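Local coordinates for protein fatty acid biosynthesis transcriptional regulator (Streptococcus pneumoniae, PDB 6JBX) that represses the pneumococcal fatty acid synthesis pathway as a MarR-family DNA-binding regulator, with acyl-ACP as its co-repressor, at residues S42-E45 and M46-I49; M68-L71 and G72-T75. All coordinates share one frame; numbering follows the deposited sequence.

Contact 1: S42-E45 and M46-I49; sequences SIKE and MHTI. With nucleotides of chain C.
Main-chain hydrogen bonds running four residues back join M46-I49 to S42-E45 in the first turns of helix 43-54. M46 N donates to S42 O at 2.8 Å, and I49 N reaches E45 O at 2.9 Å with an angle of 165° at the hydrogen. The bond from H47 N to I43 O is more bent, and that from T48 N to K44 O is weak. H47 N also makes a weak bond three residues back, to K44 O.

At the helix start, side chains replace the missing helical acceptors. E45 N donates to S42 OG at 2.9 Å, while S42 N donates almost straight to E45 OE2, at the lone pair facing away from OE1. This reciprocal pair is a capping box, with S42 as N-cap. The same S42 hydroxyl donates to OP1 of DG13 of chain C, a short bond of 2.5 Å, so the cap also anchors a DNA phosphate. The positive end of the helix dipole would probably favour both this phosphate and the E45 carboxylate, whose OE1 makes a salt bridge to K84.

The looser contacts gather round the H47 ring. With CG anti to the carbonyl carbon (chi1 -68°), the imidazole swings back over the preceding turn, where I43 O lies 3.5 Å above the ring plane over its centre. K44 bends at chi2 (-54°) and brings NZ to the ring edge, in plane and 3.8 Å from CE1; I43 CG1 comes equally near NE2. M46 turns to I110 and H114 of helix 105-125, and T48 packs on L78 and L81 of helix 71-84.

Contact 2: M68-L71 and G72-T75; sequences MVTL and GTVT. With nucleotides of chain C; nucleotides of chain D.
L71, G72, T73 and T75 meet the DNA bases at their edges. T73 OG1 lies near the cytosine plane, 3.3 Å from C5 of DC15 of chain C. L71 CG touches the methyl C7 of DT6 of chain D at 3.6 Å, close to that base's plane, while G72 N approaches the same methyl from one side. Having no side chain, G72 brings its CA to 3.5 Å from O4 of DT7 of chain D, and T75 CG2 packs on that thymine's methyl.

Phosphates are held on both strands. OP2 of DC15 of chain C accepts from T70 N at 2.8 Å (170° at the hydrogen), from T73 OG1 at 2.9 Å and, weakly, from T70 OG1. The T75 rotamer (chi1 -68°) turns OG1 to OP2 of DT6 of chain D, to which it donates at 2.9 Å, and leaves CG2 for the methyl of DT7.

Helical bonds from V74 N to T70 O and from T75 N to L71 O fix the turn that follows the N-cap T70. V69 CG2 rests on T73 CG2 at 3.5 Å and also touches V74 CG2, whose residue packs on V63. This is the start of the recognition helix of a winged helix-turn-helix, inserted in the major groove.

Overall arrangement
Contacts 1 and 2 are both helix starts bound to the same DNA, with centres 13 Å apart and no direct touch. Contact 1 is the more deeply set: its centre is about 7 Å from that of the chain, against about 16 Å for contact 2, and helices 11-34, 60-67, 71-84 and 105-125 surround it. Its chemistry accordingly mixes a charged cap with apolar packing, and it meets the DNA through phosphates, the S42 hydroxyl giving the hydrogen bond. In contact 2, which is partly buried, threonine hydroxyls bond phosphates of both strands, T70 N adds a bond to chain C, and L71, G72, T73 and T75 meet base edges. Helix 71-84 links the two: it begins in contact 2, and its L81 and K84 reach contact 1.

Contact 1: S42-E45 and M46-I49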
loop_
_atom_site.group_PDB
_atom_site.type_symbol
_atom_site.label_atom_id
_atom_site.label_comp_id
_atom_site.label_asym_id
_atom_site.label_seq_id
_atom_site.Cartn_x
_atom_site.Cartn_y
_atom_site.Cartn_z
ATOM N N SER A 42 7.072 1.869 -13.203
ATOM C CA SER A 42 6.721 1.245 -11.960
ATOM C C SER A 42 5.608 2.042 -11.271
ATOM O O SER A 42 5.350 3.219 -11.598
ATOM C CB SER A 42 7.921 1.229 -11.047
ATOM O OG SER A 42 8.044 2.544 -10.493
ATOM N N ILE A 43 5.009 1.438 -10.245
ATOM C CA ILE A 43 3.947 2.144 -9.536
ATOM C C ILE A 43 4.533 3.373 -8.839
ATOM O O ILE A 43 3.869 4.405 -8.797
ATOM C CB ILE A 43 3.158 1.225 -8.573
ATOM C CG1 ILE A 43 1.955 1.962 -7.976
ATOM C CG2 ILE A 43 4.044 0.628 -7.458
ATOM C CD1 ILE A 43 0.859 2.309 -8.962
ATOM N N LYS A 44 5.766 3.323 -8.351
ATOM C CA LYS A 44 6.359 4.513 -7.710
ATOM C C LYS A 44 6.640 5.618 -8.729
ATOM O O LYS A 44 6.386 6.799 -8.436
ATOM C CB LYS A 44 7.644 4.174 -6.966
ATOM C CG LYS A 44 7.425 3.304 -5.745
ATOM C CD LYS A 44 6.409 3.937 -4.844
ATOM C CE LYS A 44 6.252 3.252 -3.510
ATOM N NZ LYS A 44 4.914 3.577 -2.956
ATOM N N GLU A 45 7.075 5.264 -9.933
ATOM C CA GLU A 45 7.243 6.289 -10.963
ATOM C C GLU A 45 5.872 6.835 -11.348
ATOM O O GLU A 45 5.754 8.024 -11.625
ATOM C CB GLU A 45 7.938 5.780 -12.239
ATOM C CG GLU A 45 9.401 5.417 -12.033
ATOM C CD GLU A 45 10.020 4.630 -13.189
ATOM O OE1 GLU A 45 11.094 5.074 -13.699
ATOM O OE2 GLU A 45 9.431 3.575 -13.592
ATOM N N MET A 46 4.862 5.974 -11.383
ATOM C CA MET A 46 3.510 6.446 -11.708
ATOM C C MET A 46 3.072 7.492 -10.672
ATOM O O MET A 46 2.421 8.460 -11.025
ATOM C CB MET A 46 2.525 5.283 -11.759
ATOM C CG MET A 46 1.178 5.618 -12.323
ATOM S SD MET A 46 1.126 6.159 -14.054
ATOM C CE MET A 46 0.625 7.848 -13.752
ATOM N N HIS A 47 3.524 7.376 -9.424
ATOM C CA HIS A 47 3.138 8.402 -8.443
ATOM C C HIS A 47 3.769 9.756 -8.804
ATOM O O HIS A 47 3.115 10.767 -8.681
ATOM C CB HIS A 47 3.508 8.004 -7.007
ATOM C CG HIS A 47 2.709 6.855 -6.499
ATOM N ND1 HIS A 47 3.195 6.025 -5.512
ATOM C CD2 HIS A 47 1.504 6.366 -6.881
ATOM C CE1 HIS A 47 2.308 5.073 -5.289
ATOM N NE2 HIS A 47 1.260 5.258 -6.128
ATOM N N THR A 48 5.040 9.762 -9.198
ATOM C CA THR A 48 5.706 10.989 -9.623
ATOM C C THR A 48 4.988 11.556 -10.845
ATOM O O THR A 48 4.649 12.734 -10.864
ATOM C CB THR A 48 7.193 10.764 -9.878
ATOM O OG1 THR A 48 7.747 10.252 -8.673
ATOM C CG2 THR A 48 7.919 12.027 -10.282
ATOM N N ILE A 49 4.641 10.706 -11.807
ATOM C CA ILE A 49 3.947 11.188 -12.993
ATOM C C ILE A 49 2.628 11.863 -12.586
ATOM O O ILE A 49 2.227 12.894 -13.164
ATOM C CB ILE A 49 3.738 10.062 -14.018
ATOM C CG1 ILE A 49 5.072 9.646 -14.646
ATOM C CG2 ILE A 49 2.719 10.450 -15.072
ATOM C CD1 ILE A 49 4.955 8.550 -15.663
ATOM P P DG C 13 11.602 2.924 -9.060
ATOM O OP1 DG C 13 10.171 2.620 -9.173
ATOM O OP2 DG C 13 12.208 4.142 -9.708
ATOM O "O5'" DG C 13 11.926 2.998 -7.512
ATOM C "C5'" DG C 13 11.358 2.048 -6.602
ATOM C "C4'" DG C 13 11.851 2.397 -5.223
ATOM O "O4'" DG C 13 13.260 2.118 -5.200
ATOM C "C3'" DG C 13 11.708 3.878 -4.821
ATOM O "O3'" DG C 13 10.970 3.921 -3.594
ATOM C "C2'" DG C 13 13.137 4.381 -4.722
ATOM C "C1'" DG C 13 13.907 3.091 -4.425
ATOM N N9 DG C 13 15.316 3.028 -4.780
ATOM C C8 DG C 13 15.894 3.361 -5.982
ATOM N N7 DG C 13 17.178 3.128 -6.016
ATOM C C5 DG C 13 17.452 2.554 -4.782
ATOM C C6 DG C 13 18.667 2.087 -4.242
ATOM O O6 DG C 13 19.797 2.091 -4.758
ATOM N N1 DG C 13 18.500 1.611 -2.946
ATOM C C2 DG C 13 17.305 1.562 -2.268
ATOM N N2 DG C 13 17.343 1.052 -1.033
ATOM N N3 DG C 13 16.157 1.980 -2.768
ATOM C C4 DG C 13 16.313 2.500 -4.003
#

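Contact 2: M68-L71 and G72-T75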
loop_
_atom_site.group_PDB
_atom_site.type_symbol
_atom_site.label_atom_id
_atom_site.label_comp_id
_atom_site.label_asym_id
_atom_site.label_seq_id
_atom_site.Cartn_x
_atom_site.Cartn_y
_atom_site.Cartn_z
ATOM N N MET A 68 6.546 12.694 0.172
ATOM C CA MET A 68 7.120 12.371 1.465
ATOM C C MET A 68 8.367 11.495 1.264
ATOM O O MET A 68 8.531 10.477 1.904
ATOM C CB MET A 68 6.087 11.671 2.364
ATOM C CG MET A 68 4.742 12.413 2.470
ATOM S SD MET A 68 3.385 11.438 3.224
ATOM C CE MET A 68 2.321 11.178 1.801
ATOM N N VAL A 69 9.230 11.898 0.337
ATOM C CA VAL A 69 10.582 11.341 0.198
ATOM C C VAL A 69 11.520 12.518 0.005
ATOM O O VAL A 69 11.067 13.599 -0.333
ATOM C CB VAL A 69 10.722 10.353 -0.978
ATOM C CG1 VAL A 69 9.723 9.209 -0.883
ATOM C CG2 VAL A 69 10.584 11.050 -2.325
ATOM N N THR A 70 12.808 12.268 0.146
ATOM C CA THR A 70 13.761 13.328 0.100
ATOM C C THR A 70 13.981 13.778 -1.339
ATOM O O THR A 70 13.584 13.111 -2.276
ATOM C CB THR A 70 15.117 12.932 0.675
ATOM O OG1 THR A 70 15.817 12.173 -0.315
ATOM C CG2 THR A 70 14.979 12.170 1.964
ATOM N N LEU A 71 14.661 14.910 -1.473
ATOM C CA LEU A 71 14.763 15.556 -2.761
ATOM C C LEU A 71 15.671 14.735 -3.686
ATOM O O LEU A 71 15.370 14.644 -4.866
ATOM C CB LEU A 71 15.307 16.978 -2.596
ATOM C CG LEU A 71 15.044 17.923 -3.768
ATOM C CD1 LEU A 71 13.584 17.904 -4.183
ATOM C CD2 LEU A 71 15.457 19.344 -3.417
ATOM N N GLY A 72 16.769 14.182 -3.148
ATOM C CA GLY A 72 17.680 13.288 -3.910
ATOM C C GLY A 72 16.918 12.162 -4.609
ATOM O O GLY A 72 17.119 11.903 -5.788
ATOM N N THR A 73 16.004 11.551 -3.862
ATOM C CA THR A 73 15.125 10.507 -4.332
ATOM C C THR A 73 14.260 11.000 -5.491
ATOM O O THR A 73 14.108 10.280 -6.488
ATOM C CB THR A 73 14.213 10.014 -3.206
ATOM O OG1 THR A 73 15.081 9.368 -2.277
ATOM C CG2 THR A 73 13.147 9.054 -3.671
ATOM N N VAL A 74 13.675 12.195 -5.353
ATOM C CA VAL A 74 12.851 12.764 -6.426
ATOM C C VAL A 74 13.738 13.033 -7.654
ATOM O O VAL A 74 13.324 12.759 -8.788
ATOM C CB VAL A 74 12.112 14.036 -5.991
ATOM C CG1 VAL A 74 11.681 14.884 -7.190
ATOM C CG2 VAL A 74 10.911 13.704 -5.123
ATOM N N THR A 75 14.953 13.522 -7.445
ATOM C CA THR A 75 15.814 13.878 -8.583
ATOM C C THR A 75 16.127 12.629 -9.415
ATOM O O THR A 75 16.106 12.691 -10.639
ATOM C CB THR A 75 17.097 14.586 -8.138
ATOM O OG1 THR A 75 16.699 15.863 -7.627
ATOM C CG2 THR A 75 18.098 14.750 -9.267
ATOM P P DC C 15 13.359 8.753 1.444
ATOM O OP1 DC C 15 12.257 9.134 2.345
ATOM O OP2 DC C 15 13.669 9.557 0.234
ATOM O "O5'" DC C 15 14.786 8.669 2.118
ATOM C "C5'" DC C 15 14.914 7.903 3.315
ATOM C "C4'" DC C 15 16.338 7.985 3.795
ATOM O "O4'" DC C 15 17.210 7.532 2.743
ATOM C "C3'" DC C 15 16.779 9.404 4.132
ATOM O "O3'" DC C 15 17.527 9.386 5.344
ATOM C "C2'" DC C 15 17.668 9.797 2.971
ATOM C "C1'" DC C 15 18.243 8.465 2.527
ATOM N N1 DC C 15 18.614 8.409 1.100
ATOM C C2 DC C 15 19.836 7.843 0.742
ATOM O O2 DC C 15 20.574 7.406 1.631
ATOM N N3 DC C 15 20.192 7.806 -0.564
ATOM C C4 DC C 15 19.361 8.285 -1.494
ATOM N N4 DC C 15 19.748 8.233 -2.769
ATOM C C5 DC C 15 18.106 8.861 -1.155
ATOM C C6 DC C 15 17.777 8.908 0.141
ATOM P P DT D 6 17.297 18.565 -10.589
ATOM O OP1 DT D 6 17.270 18.679 -12.052
ATOM O OP2 DT D 6 16.356 17.716 -9.817
ATOM O "O5'" DT D 6 18.779 18.128 -10.218
ATOM C "C5'" DT D 6 19.881 18.866 -10.731
ATOM C "C4'" DT D 6 21.131 18.298 -10.117
ATOM O "O4'" DT D 6 21.073 18.462 -8.692
ATOM C "C3'" DT D 6 21.297 16.796 -10.347
ATOM O "O3'" DT D 6 22.352 16.657 -11.274
ATOM C "C2'" DT D 6 21.700 16.242 -8.991
ATOM C "C1'" DT D 6 21.935 17.497 -8.152
ATOM N N1 DT D 6 21.598 17.359 -6.746
ATOM C C2 DT D 6 22.631 17.235 -5.849
ATOM O O2 DT D 6 23.802 17.223 -6.184
ATOM N N3 DT D 6 22.241 17.122 -4.538
ATOM C C4 DT D 6 20.952 17.128 -4.054
ATOM O O4 DT D 6 20.751 17.011 -2.849
ATOM C C5 DT D 6 19.918 17.223 -5.054
ATOM C C7 DT D 6 18.490 17.217 -4.616
ATOM C C6 DT D 6 20.287 17.352 -6.333
ATOM P P DT D 7 22.730 15.224 -11.854
ATOM O OP1 DT D 7 23.478 15.456 -13.104
ATOM O OP2 DT D 7 21.505 14.400 -11.828
ATOM O "O5'" DT D 7 23.817 14.697 -10.822
ATOM C "C5'" DT D 7 24.982 15.493 -10.600
ATOM C "C4'" DT D 7 25.768 14.902 -9.461
ATOM O "O4'" DT D 7 24.995 15.009 -8.252
ATOM C "C3'" DT D 7 26.085 13.413 -9.634
ATOM O "O3'" DT D 7 27.510 13.285 -9.734
ATOM C "C2'" DT D 7 25.472 12.746 -8.408
ATOM C "C1'" DT D 7 25.283 13.886 -7.435
ATOM N N1 DT D 7 24.186 13.756 -6.466
ATOM C C2 DT D 7 24.465 13.761 -5.119
ATOM O O2 DT D 7 25.602 13.757 -4.672
ATOM N N3 DT D 7 23.362 13.701 -4.310
ATOM C C4 DT D 7 22.040 13.723 -4.699
ATOM O O4 DT D 7 21.155 13.676 -3.851
ATOM C C5 DT D 7 21.819 13.719 -6.126
ATOM C C7 DT D 7 20.419 13.659 -6.649
ATOM C C6 DT D 7 22.888 13.766 -6.925
#